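Local structure of alpha-1,2-mannosyltransferase (Ktr4), putative (Neosartorya fumigata, 7BOP) at residues Trp50-Asn55 against Ser96-Pro101; Pro139-Met144 against His302-Gly307; Thr221-Asp226 against Glu373-Ser378; Lys229-Leu234 against Glu269-Tyr274; Ser250-Met255 against Ala328-Val333. The protein belongs to the fungal Ktr family of putative mannosyltransferases, has a GT-A type fold, and holds guanosine-5'-diphosphate and a manganese ion in one pocket. All coordinates share one frame; numbering follows the deposited sequence.

Interaction 1. Residues Trp50-Asn55 against Ser96-Pro101; sequences WRADDN and SKFNYP. With NA (sodium ion), chain I.
A52 lays its methyl group over one face of the F98 ring, with A52 CB 4.0 Å from F98 CE1, and the same methyl rests against K97, CB to CB at 3.7 Å. Alanine suits the place because its methyl fits between the ring face and K97 CB. The ring also reaches the backbone of 50-55, F98 CE1 lying 3.7 Å from A52 N. F98 gets there because its CG stands anti to its own carbonyl carbon (chi1 -64°), which swings the ring from the last turn of helix 80-98 toward the loop. That loop folds into a type I beta turn from A52 to N55, whose end carbonyls face a sodium ion: A52 O and N55 O each bind it at 2.2 Å, and two waters complete the ligands seen on the sodium. Within the same loop, N55 ND2 donates in its amide plane to R51 O at 2.9 Å, on a carbonyl lone pair. Farther out, W50 NE1 bonds to D213, R51 pairs with E44, and K97 NZ turns to V203 and D204.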
# COMPACT_ATOMS: atom_id res chain seq x y z
N TRP A 50 4.40 -16.25 15.97
CA TRP A 50 5.83 -16.57 16.03
C TRP A 50 6.56 -15.44 16.74
O TRP A 50 6.55 -14.30 16.27
CB TRP A 50 6.37 -16.79 14.62
CG TRP A 50 5.78 -18.00 14.00
CD1 TRP A 50 4.66 -18.08 13.23
CD2 TRP A 50 6.26 -19.34 14.16
NE1 TRP A 50 4.42 -19.39 12.86
CE2 TRP A 50 5.39 -20.18 13.42
CE3 TRP A 50 7.34 -19.91 14.84
CZ2 TRP A 50 5.56 -21.58 13.36
CZ3 TRP A 50 7.52 -21.30 14.77
CH2 TRP A 50 6.64 -22.11 14.03
N ARG A 51 7.18 -15.78 17.88
CA ARG A 51 7.90 -14.82 18.75
C ARG A 51 9.41 -14.86 18.55
O ARG A 51 9.97 -15.92 18.29
CB ARG A 51 7.65 -15.15 20.22
CG ARG A 51 6.20 -15.33 20.63
CD ARG A 51 5.47 -14.01 20.56
NE ARG A 51 4.11 -14.10 21.06
CZ ARG A 51 3.26 -13.07 21.07
NH1 ARG A 51 3.64 -11.89 20.59
NH2 ARG A 51 2.03 -13.23 21.56
N ALA A 52 10.05 -13.72 18.72
CA ALA A 52 11.51 -13.63 18.62
C ALA A 52 12.22 -14.31 19.79
O ALA A 52 13.33 -14.83 19.63
CB ALA A 52 11.95 -12.18 18.52
N ASP A 53 11.59 -14.29 20.97
CA ASP A 53 12.24 -14.78 22.19
C ASP A 53 12.33 -16.30 22.30
O ASP A 53 13.12 -16.79 23.10
CB ASP A 53 11.61 -14.18 23.45
CG ASP A 53 10.10 -14.28 23.46
OD1 ASP A 53 9.46 -13.45 22.77
OD2 ASP A 53 9.57 -15.18 24.13
N ASP A 54 11.56 -17.06 21.52
CA ASP A 54 11.71 -18.52 21.53
C ASP A 54 11.91 -19.13 20.14
O ASP A 54 11.60 -20.30 19.91
CB ASP A 54 10.56 -19.19 22.30
CG ASP A 54 9.21 -18.90 21.71
OD1 ASP A 54 9.15 -18.19 20.68
OD2 ASP A 54 8.20 -19.38 22.27
N ASN A 55 12.45 -18.33 19.23
CA ASN A 55 12.88 -18.80 17.91
C ASN A 55 14.25 -18.25 17.58
O ASN A 55 14.68 -17.25 18.15
CB ASN A 55 11.90 -18.37 16.82
CG ASN A 55 10.64 -19.21 16.83
OD1 ASN A 55 10.65 -20.34 16.36
ND2 ASN A 55 9.56 -18.66 17.38
N SER A 96 14.49 -5.27 14.42
CA SER A 96 15.67 -5.60 15.24
C SER A 96 15.53 -6.97 15.90
O SER A 96 16.53 -7.59 16.22
CB SER A 96 15.96 -4.53 16.28
OG SER A 96 14.90 -4.46 17.20
N LYS A 97 14.29 -7.43 16.07
CA LYS A 97 14.02 -8.74 16.66
C LYS A 97 13.93 -9.86 15.62
O LYS A 97 14.30 -11.00 15.89
CB LYS A 97 12.72 -8.69 17.47
CG LYS A 97 12.72 -7.65 18.57
CD LYS A 97 11.32 -7.41 19.12
CE LYS A 97 10.42 -6.66 18.12
NZ LYS A 97 9.44 -5.80 18.82
N PHE A 98 13.40 -9.55 14.44
CA PHE A 98 13.14 -10.58 13.43
C PHE A 98 14.17 -10.62 12.30
O PHE A 98 14.39 -11.68 11.71
CB PHE A 98 11.70 -10.41 12.91
CG PHE A 98 10.68 -10.65 13.98
CD1 PHE A 98 10.41 -11.94 14.41
CD2 PHE A 98 10.02 -9.59 14.59
CE1 PHE A 98 9.49 -12.18 15.41
CE2 PHE A 98 9.10 -9.82 15.59
CZ PHE A 98 8.83 -11.12 16.00
N ASN A 99 14.80 -9.48 12.01
CA ASN A 99 15.93 -9.39 11.09
C ASN A 99 15.65 -9.90 9.68
O ASN A 99 16.46 -10.64 9.10
CB ASN A 99 17.16 -10.08 11.70
CG ASN A 99 17.58 -9.43 12.99
OD1 ASN A 99 18.03 -8.29 13.00
ND2 ASN A 99 17.41 -10.14 14.09
N TYR A 100 14.50 -9.52 9.14
CA TYR A 100 14.21 -9.76 7.73
C TYR A 100 15.06 -8.81 6.87
O TYR A 100 15.39 -7.70 7.30
CB TYR A 100 12.70 -9.60 7.45
CG TYR A 100 11.90 -10.83 7.77
CD1 TYR A 100 11.73 -11.83 6.81
CD2 TYR A 100 11.33 -11.02 9.03
CE1 TYR A 100 11.00 -12.96 7.09
CE2 TYR A 100 10.60 -12.16 9.32
CZ TYR A 100 10.44 -13.13 8.34
OH TYR A 100 9.71 -14.25 8.60
N PRO A 101 15.44 -9.26 5.66
CA PRO A 101 16.28 -8.41 4.81
C PRO A 101 15.54 -7.21 4.22
O PRO A 101 14.31 -7.24 4.06
CB PRO A 101 16.68 -9.36 3.68
CG PRO A 101 15.55 -10.31 3.58
CD PRO A 101 15.02 -10.49 4.97
NA NA I . 15.42 -15.62 19.49
O HOH W 1 16.68 -14.62 17.75
O HOH W 2 16.07 -14.24 21.22

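Interaction 2. Residues Pro139-Met144 against His302-Gly307; sequences PEWINM and HLDRAG
W141 NE1 donates to D304 O at 2.9 Å with an N-H...O angle of 153°. The oxygen lies almost in the indole plane, at the ring edge, whereas the donor is tilted from the carbonyl plane. This backbone carbonyl belongs to the last turn of helix 294-306. In the type I turn P139-I142, W141 CG stands between the backbone N and the carbonyl carbon (chi1 60°), folding the indole back so that P139 CB lies on one face and R305 CG on the opposite one, both toward the rim. W141 CZ2 is 3.7 Å from D304 OD2; the two side chains cross at about a right angle, ring and carboxylate planes 76° apart. I142 CD1 meets G307 CA at 3.9 Å; glycine suits 307 because at its positive phi a CB would press on the preceding carbonyl. R172 of helix 165-177 pairs with D304 OD1 and probably keeps the acid charged. The indole N-H, the one hydrogen bond across the segments, fixes the ring on the last helical turn.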
# COMPACT_ATOMS: atom_id res chain seq x y z
N PRO A 139 5.73 2.19 -21.96
CA PRO A 139 5.70 1.24 -23.07
C PRO A 139 5.56 1.92 -24.44
O PRO A 139 5.07 3.06 -24.54
CB PRO A 139 4.50 0.35 -22.77
CG PRO A 139 3.68 1.07 -21.76
CD PRO A 139 4.53 2.11 -21.10
N GLU A 140 5.97 1.19 -25.48
CA GLU A 140 6.04 1.71 -26.86
C GLU A 140 4.74 2.35 -27.37
O GLU A 140 4.78 3.31 -28.13
CB GLU A 140 6.46 0.59 -27.84
CG GLU A 140 5.40 -0.50 -28.03
CD GLU A 140 5.90 -1.77 -28.69
OE1 GLU A 140 7.14 -1.96 -28.84
OE2 GLU A 140 5.05 -2.61 -29.06
N TRP A 141 3.60 1.80 -26.94
CA TRP A 141 2.30 2.27 -27.41
C TRP A 141 1.82 3.59 -26.80
O TRP A 141 0.80 4.11 -27.24
CB TRP A 141 1.23 1.20 -27.23
CG TRP A 141 1.00 0.75 -25.81
CD1 TRP A 141 0.22 1.35 -24.88
CD2 TRP A 141 1.55 -0.42 -25.19
NE1 TRP A 141 0.25 0.64 -23.70
CE2 TRP A 141 1.06 -0.46 -23.87
CE3 TRP A 141 2.42 -1.44 -25.62
CZ2 TRP A 141 1.41 -1.47 -22.97
CZ3 TRP A 141 2.76 -2.45 -24.73
CH2 TRP A 141 2.25 -2.45 -23.41
N ILE A 142 2.53 4.13 -25.80
CA ILE A 142 2.13 5.38 -25.16
C ILE A 142 2.67 6.53 -26.00
O ILE A 142 3.87 6.60 -26.25
CB ILE A 142 2.66 5.50 -23.71
CG1 ILE A 142 2.09 4.37 -22.83
CG2 ILE A 142 2.36 6.88 -23.12
CD1 ILE A 142 0.58 4.34 -22.70
N ASN A 143 1.78 7.42 -26.41
CA ASN A 143 2.16 8.62 -27.14
C ASN A 143 2.54 9.72 -26.15
O ASN A 143 1.70 10.16 -25.35
CB ASN A 143 1.01 9.07 -28.04
CG ASN A 143 1.38 10.24 -28.93
OD1 ASN A 143 1.45 11.39 -28.48
ND2 ASN A 143 1.63 9.96 -30.20
N MET A 144 3.78 10.18 -26.20
CA MET A 144 4.28 11.16 -25.24
C MET A 144 3.68 12.56 -25.41
O MET A 144 3.61 13.29 -24.42
CB MET A 144 5.82 11.22 -25.22
CG MET A 144 6.49 9.92 -24.80
SD MET A 144 5.83 9.22 -23.26
CE MET A 144 6.42 10.48 -22.13
N HIS A 302 -4.25 -5.25 -18.96
CA HIS A 302 -5.37 -4.53 -19.54
C HIS A 302 -5.26 -3.01 -19.29
O HIS A 302 -5.37 -2.20 -20.22
CB HIS A 302 -6.69 -5.05 -18.96
CG HIS A 302 -7.89 -4.34 -19.48
ND1 HIS A 302 -8.37 -3.17 -18.93
CD2 HIS A 302 -8.70 -4.62 -20.52
CE1 HIS A 302 -9.42 -2.77 -19.61
NE2 HIS A 302 -9.65 -3.63 -20.58
N LEU A 303 -5.02 -2.64 -18.04
CA LEU A 303 -4.86 -1.22 -17.68
C LEU A 303 -3.65 -0.60 -18.39
O LEU A 303 -3.68 0.56 -18.83
CB LEU A 303 -4.71 -1.07 -16.17
CG LEU A 303 -5.89 -1.48 -15.29
CD1 LEU A 303 -5.52 -1.18 -13.84
CD2 LEU A 303 -7.21 -0.79 -15.67
N ASP A 304 -2.58 -1.39 -18.50
CA ASP A 304 -1.34 -0.94 -19.16
C ASP A 304 -1.58 -0.58 -20.64
O ASP A 304 -1.09 0.45 -21.12
CB ASP A 304 -0.27 -2.04 -19.04
CG ASP A 304 1.15 -1.49 -19.08
OD1 ASP A 304 1.36 -0.31 -18.74
OD2 ASP A 304 2.09 -2.24 -19.43
N ARG A 305 -2.33 -1.43 -21.33
CA ARG A 305 -2.72 -1.20 -22.72
C ARG A 305 -3.74 -0.07 -22.88
O ARG A 305 -3.75 0.61 -23.91
CB ARG A 305 -3.23 -2.49 -23.37
CG ARG A 305 -2.17 -3.59 -23.45
CD ARG A 305 -2.66 -4.82 -24.20
NE ARG A 305 -3.86 -5.46 -23.61
CZ ARG A 305 -3.87 -6.50 -22.75
NH1 ARG A 305 -2.75 -7.09 -22.33
NH2 ARG A 305 -5.04 -6.96 -22.31
N ALA A 306 -4.61 0.13 -21.89
CA ALA A 306 -5.58 1.23 -21.91
C ALA A 306 -4.94 2.62 -21.82
O ALA A 306 -5.53 3.57 -22.29
CB ALA A 306 -6.62 1.07 -20.80
N GLY A 307 -3.76 2.71 -21.22
CA GLY A 307 -2.96 3.94 -21.22
C GLY A 307 -3.13 4.87 -20.03
O GLY A 307 -2.38 5.84 -19.90

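Interaction 3. Residues Thr221-Asp226 against Glu373-Ser378; sequences TINLFD and EDCRPS
The F225 ring carries C375 CB and SG over one face: SG is 4.2 Å from the ring centroid and 22° off the normal, a sulfur-aromatic contact joined by a CH-pi contact from CB. Backbone carbonyl groups of E373 and D374 lie at the ring edge, D374 O being 3.5 Å from F225 CE2. C375 SG stands anti to its backbone N (chi1 -172°), which places it over the ring while disulfide-bonded to C277. R264 adds a cation-pi contact to F225 and a salt bridge to E373. Two backbone bonds fix the register, C375 N to N223 O at 2.8 Å and F225 N to E373 O at 3.0 Å. N223 CB packs on R376 CG at 3.7 Å. The R376 guanidinium grips D374 side-on in a bidentate salt bridge, NE to OD1 and NH2 to OD2, each on the syn side; NH2 also pairs with D36, and R376 N reaches OD1 from above the carboxylate plane. Waters link D374 OD1 to N223 N and E373 OE1 to F225 O. At the centre is a single antiparallel beta bridge, L224 with D374, a non-hydrogen-bonded pair joining the end of strand 218-224 to helix 376-382, whose start D374 caps.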
# COMPACT_ATOMS: atom_id res chain seq x y z
N THR A 221 -3.00 -0.46 6.72
CA THR A 221 -3.25 0.32 7.94
C THR A 221 -4.25 1.46 7.77
O THR A 221 -4.95 1.77 8.72
CB THR A 221 -1.95 0.93 8.50
OG1 THR A 221 -1.26 1.60 7.45
CG2 THR A 221 -1.05 -0.16 9.08
N ILE A 222 -4.28 2.09 6.59
CA ILE A 222 -5.08 3.30 6.33
C ILE A 222 -5.92 3.09 5.07
O ILE A 222 -5.49 2.41 4.14
CB ILE A 222 -4.15 4.54 6.26
CG1 ILE A 222 -3.51 4.78 7.64
CG2 ILE A 222 -4.89 5.80 5.80
CD1 ILE A 222 -2.47 5.89 7.71
N ASN A 223 -7.13 3.65 5.05
CA ASN A 223 -8.09 3.45 3.96
C ASN A 223 -8.69 4.82 3.64
O ASN A 223 -9.35 5.41 4.49
CB ASN A 223 -9.17 2.45 4.39
CG ASN A 223 -9.98 1.89 3.23
OD1 ASN A 223 -10.60 2.62 2.46
ND2 ASN A 223 -9.98 0.56 3.11
N LEU A 224 -8.44 5.32 2.43
CA LEU A 224 -8.73 6.71 2.06
C LEU A 224 -9.56 6.83 0.80
O LEU A 224 -9.53 5.95 -0.06
CB LEU A 224 -7.43 7.46 1.78
CG LEU A 224 -6.33 7.57 2.83
CD1 LEU A 224 -5.19 8.40 2.28
CD2 LEU A 224 -6.84 8.21 4.10
N PHE A 225 -10.24 7.97 0.67
CA PHE A 225 -10.74 8.44 -0.63
C PHE A 225 -9.56 8.94 -1.49
O PHE A 225 -8.53 9.37 -0.96
CB PHE A 225 -11.78 9.56 -0.43
CG PHE A 225 -13.07 9.07 0.14
CD1 PHE A 225 -14.08 8.62 -0.70
CD2 PHE A 225 -13.28 9.03 1.51
CE1 PHE A 225 -15.28 8.14 -0.18
CE2 PHE A 225 -14.47 8.55 2.04
CZ PHE A 225 -15.47 8.11 1.19
N ASP A 226 -9.72 8.85 -2.80
CA ASP A 226 -8.75 9.40 -3.74
C ASP A 226 -9.34 10.62 -4.43
O ASP A 226 -10.53 10.94 -4.28
CB ASP A 226 -8.34 8.36 -4.79
CG ASP A 226 -6.87 8.50 -5.21
OD1 ASP A 226 -6.29 9.59 -5.08
OD2 ASP A 226 -6.31 7.49 -5.69
N GLU A 373 -11.49 12.46 4.42
CA GLU A 373 -10.71 11.58 3.57
C GLU A 373 -10.64 10.14 4.08
O GLU A 373 -10.19 9.26 3.34
CB GLU A 373 -9.30 12.14 3.35
CG GLU A 373 -9.27 13.53 2.69
CD GLU A 373 -10.09 13.62 1.42
OE1 GLU A 373 -10.10 12.68 0.62
OE2 GLU A 373 -10.75 14.65 1.21
N ASP A 374 -11.11 9.88 5.30
CA ASP A 374 -11.11 8.53 5.87
C ASP A 374 -12.25 7.73 5.25
O ASP A 374 -13.41 8.12 5.35
CB ASP A 374 -11.30 8.63 7.39
CG ASP A 374 -11.19 7.30 8.11
OD1 ASP A 374 -10.78 6.27 7.53
OD2 ASP A 374 -11.52 7.28 9.31
N CYS A 375 -11.93 6.61 4.60
CA CYS A 375 -12.97 5.76 4.02
C CYS A 375 -13.26 4.49 4.83
O CYS A 375 -14.11 3.69 4.44
CB CYS A 375 -12.62 5.41 2.58
SG CYS A 375 -13.97 4.55 1.73
N ARG A 376 -12.61 4.32 5.98
CA ARG A 376 -12.86 3.13 6.80
C ARG A 376 -14.34 2.88 7.17
O ARG A 376 -14.74 1.74 7.20
CB ARG A 376 -12.01 3.15 8.07
CG ARG A 376 -10.52 2.89 7.81
CD ARG A 376 -9.67 3.04 9.07
NE ARG A 376 -9.97 4.33 9.69
CZ ARG A 376 -9.93 4.60 10.99
NH1 ARG A 376 -9.53 3.70 11.89
NH2 ARG A 376 -10.30 5.82 11.38
N PRO A 377 -15.14 3.95 7.43
CA PRO A 377 -16.54 3.64 7.76
C PRO A 377 -17.26 2.86 6.65
O PRO A 377 -18.08 1.98 6.96
CB PRO A 377 -17.16 5.03 7.97
CG PRO A 377 -16.03 5.88 8.40
CD PRO A 377 -14.88 5.39 7.55
N SER A 378 -16.93 3.14 5.39
CA SER A 378 -17.45 2.35 4.29
C SER A 378 -16.81 0.95 4.23
O SER A 378 -17.51 -0.05 4.07
CB SER A 378 -17.23 3.07 2.97
OG SER A 378 -17.61 2.25 1.89
O HOH W 3 -7.96 5.31 7.45
O HOH W 4 -7.65 11.71 0.07
O HOH W 5 -10.50 13.14 -2.06

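Interaction 4. Residues Lys229-Leu234 against Glu269-Tyr274; sequences KTVPTL and EAANGY
A Schellman motif ends helix 265-270, and its C-prime residue, N272, makes the polar link to segment 229-234. Positive phi at N272 and G273 suits asparagine and glycine, the residues that tolerate such backbone angles most readily, and the chain then runs through a type I' turn from A271 to Y274. N272 ND2 donates to P232 O at 2.7 Å with an N-H...O angle of 167°. The acceptor lies in the amide plane of N272, but the donor sits above the carbonyl plane of P232, 36° out of it. With CG anti to its own carbonyl carbon (chi1 -61°), the N272 amide is directed at the proline carbonyl. Beside this bond, a water donates to both V231 O and A271 O, at 2.7 Å each, so two backbone carbonyls that could not bond to one another share a donor. Next to it is an apolar cluster: V231 CG2 is 4.3 Å from A271 CB and meets the Y274 ring at its edge, while L234 CD2 approaches Y274 CE2 at 4.5 Å. Y274 OH bonds to C277 O. L234, the first residue of helix 234-244, and Y274 both pack on P318 and I322 of helix 316-327.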
# COMPACT_ATOMS: atom_id res chain seq x y z
N LYS A 229 -10.24 13.01 -10.15
CA LYS A 229 -9.57 13.52 -11.36
C LYS A 229 -8.36 12.68 -11.80
O LYS A 229 -7.97 12.76 -12.95
CB LYS A 229 -9.08 14.96 -11.16
CG LYS A 229 -10.22 15.96 -10.98
CD LYS A 229 -9.71 17.40 -10.92
CE LYS A 229 -8.72 17.64 -9.80
NZ LYS A 229 -9.22 17.27 -8.45
N THR A 230 -7.77 11.91 -10.88
CA THR A 230 -6.64 11.03 -11.24
C THR A 230 -7.08 9.71 -11.85
O THR A 230 -6.24 9.02 -12.43
CB THR A 230 -5.74 10.73 -10.02
OG1 THR A 230 -6.46 10.00 -9.03
CG2 THR A 230 -5.22 12.03 -9.40
N VAL A 231 -8.37 9.35 -11.73
CA VAL A 231 -8.87 8.02 -12.10
C VAL A 231 -10.20 7.99 -12.88
O VAL A 231 -10.94 7.02 -12.76
CB VAL A 231 -8.99 7.10 -10.85
CG1 VAL A 231 -7.61 6.80 -10.26
CG2 VAL A 231 -9.89 7.72 -9.78
N PRO A 232 -10.51 9.01 -13.72
CA PRO A 232 -11.87 9.02 -14.26
C PRO A 232 -12.30 7.81 -15.11
O PRO A 232 -13.45 7.41 -15.02
CB PRO A 232 -11.93 10.33 -15.06
CG PRO A 232 -10.52 10.65 -15.37
CD PRO A 232 -9.75 10.19 -14.16
N THR A 233 -11.41 7.21 -15.90
CA THR A 233 -11.77 6.01 -16.68
C THR A 233 -11.30 4.68 -16.08
O THR A 233 -11.46 3.63 -16.71
CB THR A 233 -11.30 6.09 -18.16
OG1 THR A 233 -9.87 6.15 -18.23
CG2 THR A 233 -11.91 7.31 -18.85
N LEU A 234 -10.76 4.70 -14.86
CA LEU A 234 -10.26 3.47 -14.23
C LEU A 234 -11.37 2.45 -14.05
O LEU A 234 -11.23 1.29 -14.45
CB LEU A 234 -9.57 3.77 -12.90
CG LEU A 234 -8.99 2.58 -12.12
CD1 LEU A 234 -8.08 1.74 -13.01
CD2 LEU A 234 -8.24 3.11 -10.90
N GLU A 269 -19.62 9.58 -8.42
CA GLU A 269 -20.05 10.10 -9.72
C GLU A 269 -18.86 10.59 -10.53
O GLU A 269 -18.76 10.27 -11.72
CB GLU A 269 -21.08 11.22 -9.56
CG GLU A 269 -21.44 11.88 -10.90
CD GLU A 269 -22.90 12.28 -11.00
OE1 GLU A 269 -23.78 11.38 -10.98
OE2 GLU A 269 -23.18 13.50 -11.12
N ALA A 270 -17.95 11.35 -9.92
CA ALA A 270 -16.81 11.91 -10.65
C ALA A 270 -15.84 10.82 -11.15
O ALA A 270 -15.17 11.00 -12.17
CB ALA A 270 -16.07 12.93 -9.78
N ALA A 271 -15.78 9.70 -10.44
CA ALA A 271 -14.93 8.57 -10.83
C ALA A 271 -15.74 7.49 -11.56
O ALA A 271 -15.29 6.36 -11.71
CB ALA A 271 -14.22 8.01 -9.60
N ASN A 272 -16.95 7.85 -12.00
CA ASN A 272 -17.77 7.03 -12.90
C ASN A 272 -18.07 5.63 -12.37
O ASN A 272 -17.90 4.63 -13.08
CB ASN A 272 -17.12 6.98 -14.28
CG ASN A 272 -17.01 8.35 -14.90
OD1 ASN A 272 -18.02 9.02 -15.09
ND2 ASN A 272 -15.79 8.81 -15.16
N GLY A 273 -18.51 5.58 -11.11
CA GLY A 273 -18.96 4.34 -10.47
C GLY A 273 -18.05 3.76 -9.40
O GLY A 273 -18.48 2.90 -8.65
N TYR A 274 -16.80 4.21 -9.33
CA TYR A 274 -15.84 3.78 -8.29
C TYR A 274 -15.84 4.80 -7.14
O TYR A 274 -15.78 6.00 -7.37
CB TYR A 274 -14.47 3.61 -8.93
CG TYR A 274 -13.28 3.43 -8.02
CD1 TYR A 274 -13.31 2.53 -6.96
CD2 TYR A 274 -12.07 4.12 -8.27
CE1 TYR A 274 -12.21 2.34 -6.14
CE2 TYR A 274 -10.96 3.92 -7.46
CZ TYR A 274 -11.03 3.04 -6.39
OH TYR A 274 -9.96 2.85 -5.55
O HOH W 6 -12.83 5.28 -11.94

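Interaction 5. Residues Ser250-Met255 against Ala328-Val333; sequences SSNNMM and ADAAKV
M254 reaches out along A330 and V333, its CE 3.6 Å from V333 CG2 and 3.9 Å from A330 CB. The chain is extended beyond CG, which carries the methyl across to V333, and an unbranched, flexible thioether suits such a reach between small apolar groups. Y379 of helix 376-382 and F279 of strand 278-279 also touch both M254 and V333. The polar half of the contact gathers round N252 and D329. N252 ND2 donates to D329 OD1 at 2.8 Å, nearly along the C-O axis of the acceptor, though the N-H...O angle is a bent 137°; amide and carboxylate planes are 58° apart. The same OD1 accepts from A331 N, which comes from above the carboxylate plane and closes an Asx turn leading into the 3-10 segment 330-331. Aspartate fits here because one oxygen serves both its own turn and the facing loop. N252 is itself the centre of an inverse gamma turn, and its carbonyl O takes A330 N at 2.9 Å. S250 OG donates to A328 O at 2.7 Å, just past the end of helix 316-327. N253 forms a second Asx turn, its OD1 accepting from M255 N at the start of helix 255-258, while N253 ND2 holds S250 O. N252 OD1 also bonds to a glycerol molecule, probably from the crystallisation liquor.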
# COMPACT_ATOMS: atom_id res chain seq x y z
N SER A 250 -14.07 -12.85 -7.84
CA SER A 250 -14.15 -13.77 -6.69
C SER A 250 -15.55 -13.75 -6.07
O SER A 250 -16.30 -12.78 -6.24
CB SER A 250 -13.11 -13.43 -5.63
OG SER A 250 -13.42 -12.20 -5.01
N SER A 251 -15.87 -14.79 -5.31
CA SER A 251 -17.16 -14.85 -4.63
C SER A 251 -17.16 -13.92 -3.40
O SER A 251 -18.11 -13.17 -3.19
CB SER A 251 -17.53 -16.30 -4.29
OG SER A 251 -16.69 -16.82 -3.29
N ASN A 252 -16.08 -13.93 -2.62
CA ASN A 252 -15.97 -13.04 -1.46
C ASN A 252 -15.27 -11.75 -1.89
O ASN A 252 -14.10 -11.49 -1.56
CB ASN A 252 -15.23 -13.74 -0.32
CG ASN A 252 -15.43 -13.06 1.02
OD1 ASN A 252 -16.21 -12.12 1.16
ND2 ASN A 252 -14.71 -13.54 2.02
N ASN A 253 -16.02 -10.93 -2.63
CA ASN A 253 -15.51 -9.73 -3.27
C ASN A 253 -15.94 -8.48 -2.52
O ASN A 253 -16.83 -8.54 -1.66
CB ASN A 253 -15.92 -9.68 -4.75
CG ASN A 253 -17.42 -9.47 -4.96
OD1 ASN A 253 -17.99 -8.46 -4.53
ND2 ASN A 253 -18.06 -10.41 -5.64
N MET A 254 -15.32 -7.36 -2.86
CA MET A 254 -15.59 -6.08 -2.20
C MET A 254 -16.38 -5.13 -3.10
O MET A 254 -16.20 -3.91 -3.02
CB MET A 254 -14.26 -5.43 -1.80
CG MET A 254 -13.37 -6.29 -0.91
SD MET A 254 -11.81 -5.44 -0.60
CE MET A 254 -10.87 -6.76 0.17
N MET A 255 -17.29 -5.65 -3.92
CA MET A 255 -18.06 -4.81 -4.86
C MET A 255 -18.79 -3.67 -4.14
O MET A 255 -18.80 -2.55 -4.63
CB MET A 255 -19.05 -5.65 -5.68
CG MET A 255 -19.64 -4.94 -6.89
SD MET A 255 -18.42 -4.53 -8.16
CE MET A 255 -17.98 -6.18 -8.74
N ALA A 328 -9.35 -11.11 -5.13
CA ALA A 328 -8.95 -11.77 -3.89
C ALA A 328 -10.16 -12.22 -3.09
O ALA A 328 -11.30 -11.84 -3.39
CB ALA A 328 -8.06 -10.85 -3.06
N ASP A 329 -9.90 -13.04 -2.09
CA ASP A 329 -10.85 -13.40 -1.06
C ASP A 329 -10.76 -12.32 0.01
O ASP A 329 -9.73 -12.18 0.67
CB ASP A 329 -10.44 -14.78 -0.51
CG ASP A 329 -11.36 -15.30 0.57
OD1 ASP A 329 -12.27 -14.60 1.08
OD2 ASP A 329 -11.13 -16.47 0.95
N ALA A 330 -11.85 -11.57 0.21
CA ALA A 330 -11.86 -10.47 1.18
C ALA A 330 -11.53 -10.91 2.61
O ALA A 330 -11.00 -10.12 3.39
CB ALA A 330 -13.20 -9.74 1.16
N ALA A 331 -11.81 -12.18 2.94
CA ALA A 331 -11.43 -12.75 4.23
C ALA A 331 -9.93 -12.83 4.40
O ALA A 331 -9.46 -12.90 5.53
CB ALA A 331 -12.04 -14.13 4.42
N LYS A 332 -9.18 -12.82 3.30
CA LYS A 332 -7.71 -12.86 3.33
C LYS A 332 -7.04 -11.49 3.26
O LYS A 332 -5.83 -11.40 3.07
CB LYS A 332 -7.19 -13.75 2.20
CG LYS A 332 -7.74 -15.16 2.18
CD LYS A 332 -7.54 -15.86 3.51
CE LYS A 332 -7.61 -17.37 3.38
NZ LYS A 332 -7.70 -17.97 4.75
N VAL A 333 -7.83 -10.42 3.40
CA VAL A 333 -7.31 -9.06 3.50
C VAL A 333 -7.46 -8.63 4.95
O VAL A 333 -8.52 -8.85 5.56
CB VAL A 333 -8.06 -8.09 2.55
CG1 VAL A 333 -7.58 -6.65 2.73
CG2 VAL A 333 -7.88 -8.54 1.11

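Overall arrangement
Interactions 2 and 4 are the pair that touch directly, L303 CD2 meeting L234 CD1 at 3.8 Å, so helix 294-306 and the start of helix 234-244 share packing. Interaction 3 adjoins interaction 4 in sequence, their centres about 16 Å apart, and interaction 5 comes within about 7 Å of both, nearest atoms. Interaction 1 stands apart, with centres about 43 Å from those of interactions 2 and 4, on the opposite side of the chain's centre. Guanosine-5'-diphosphate is reached by none of the five: L224 of interaction 3 has its side chain about 9 Å from it, and V231 of interaction 4 about 12 Å.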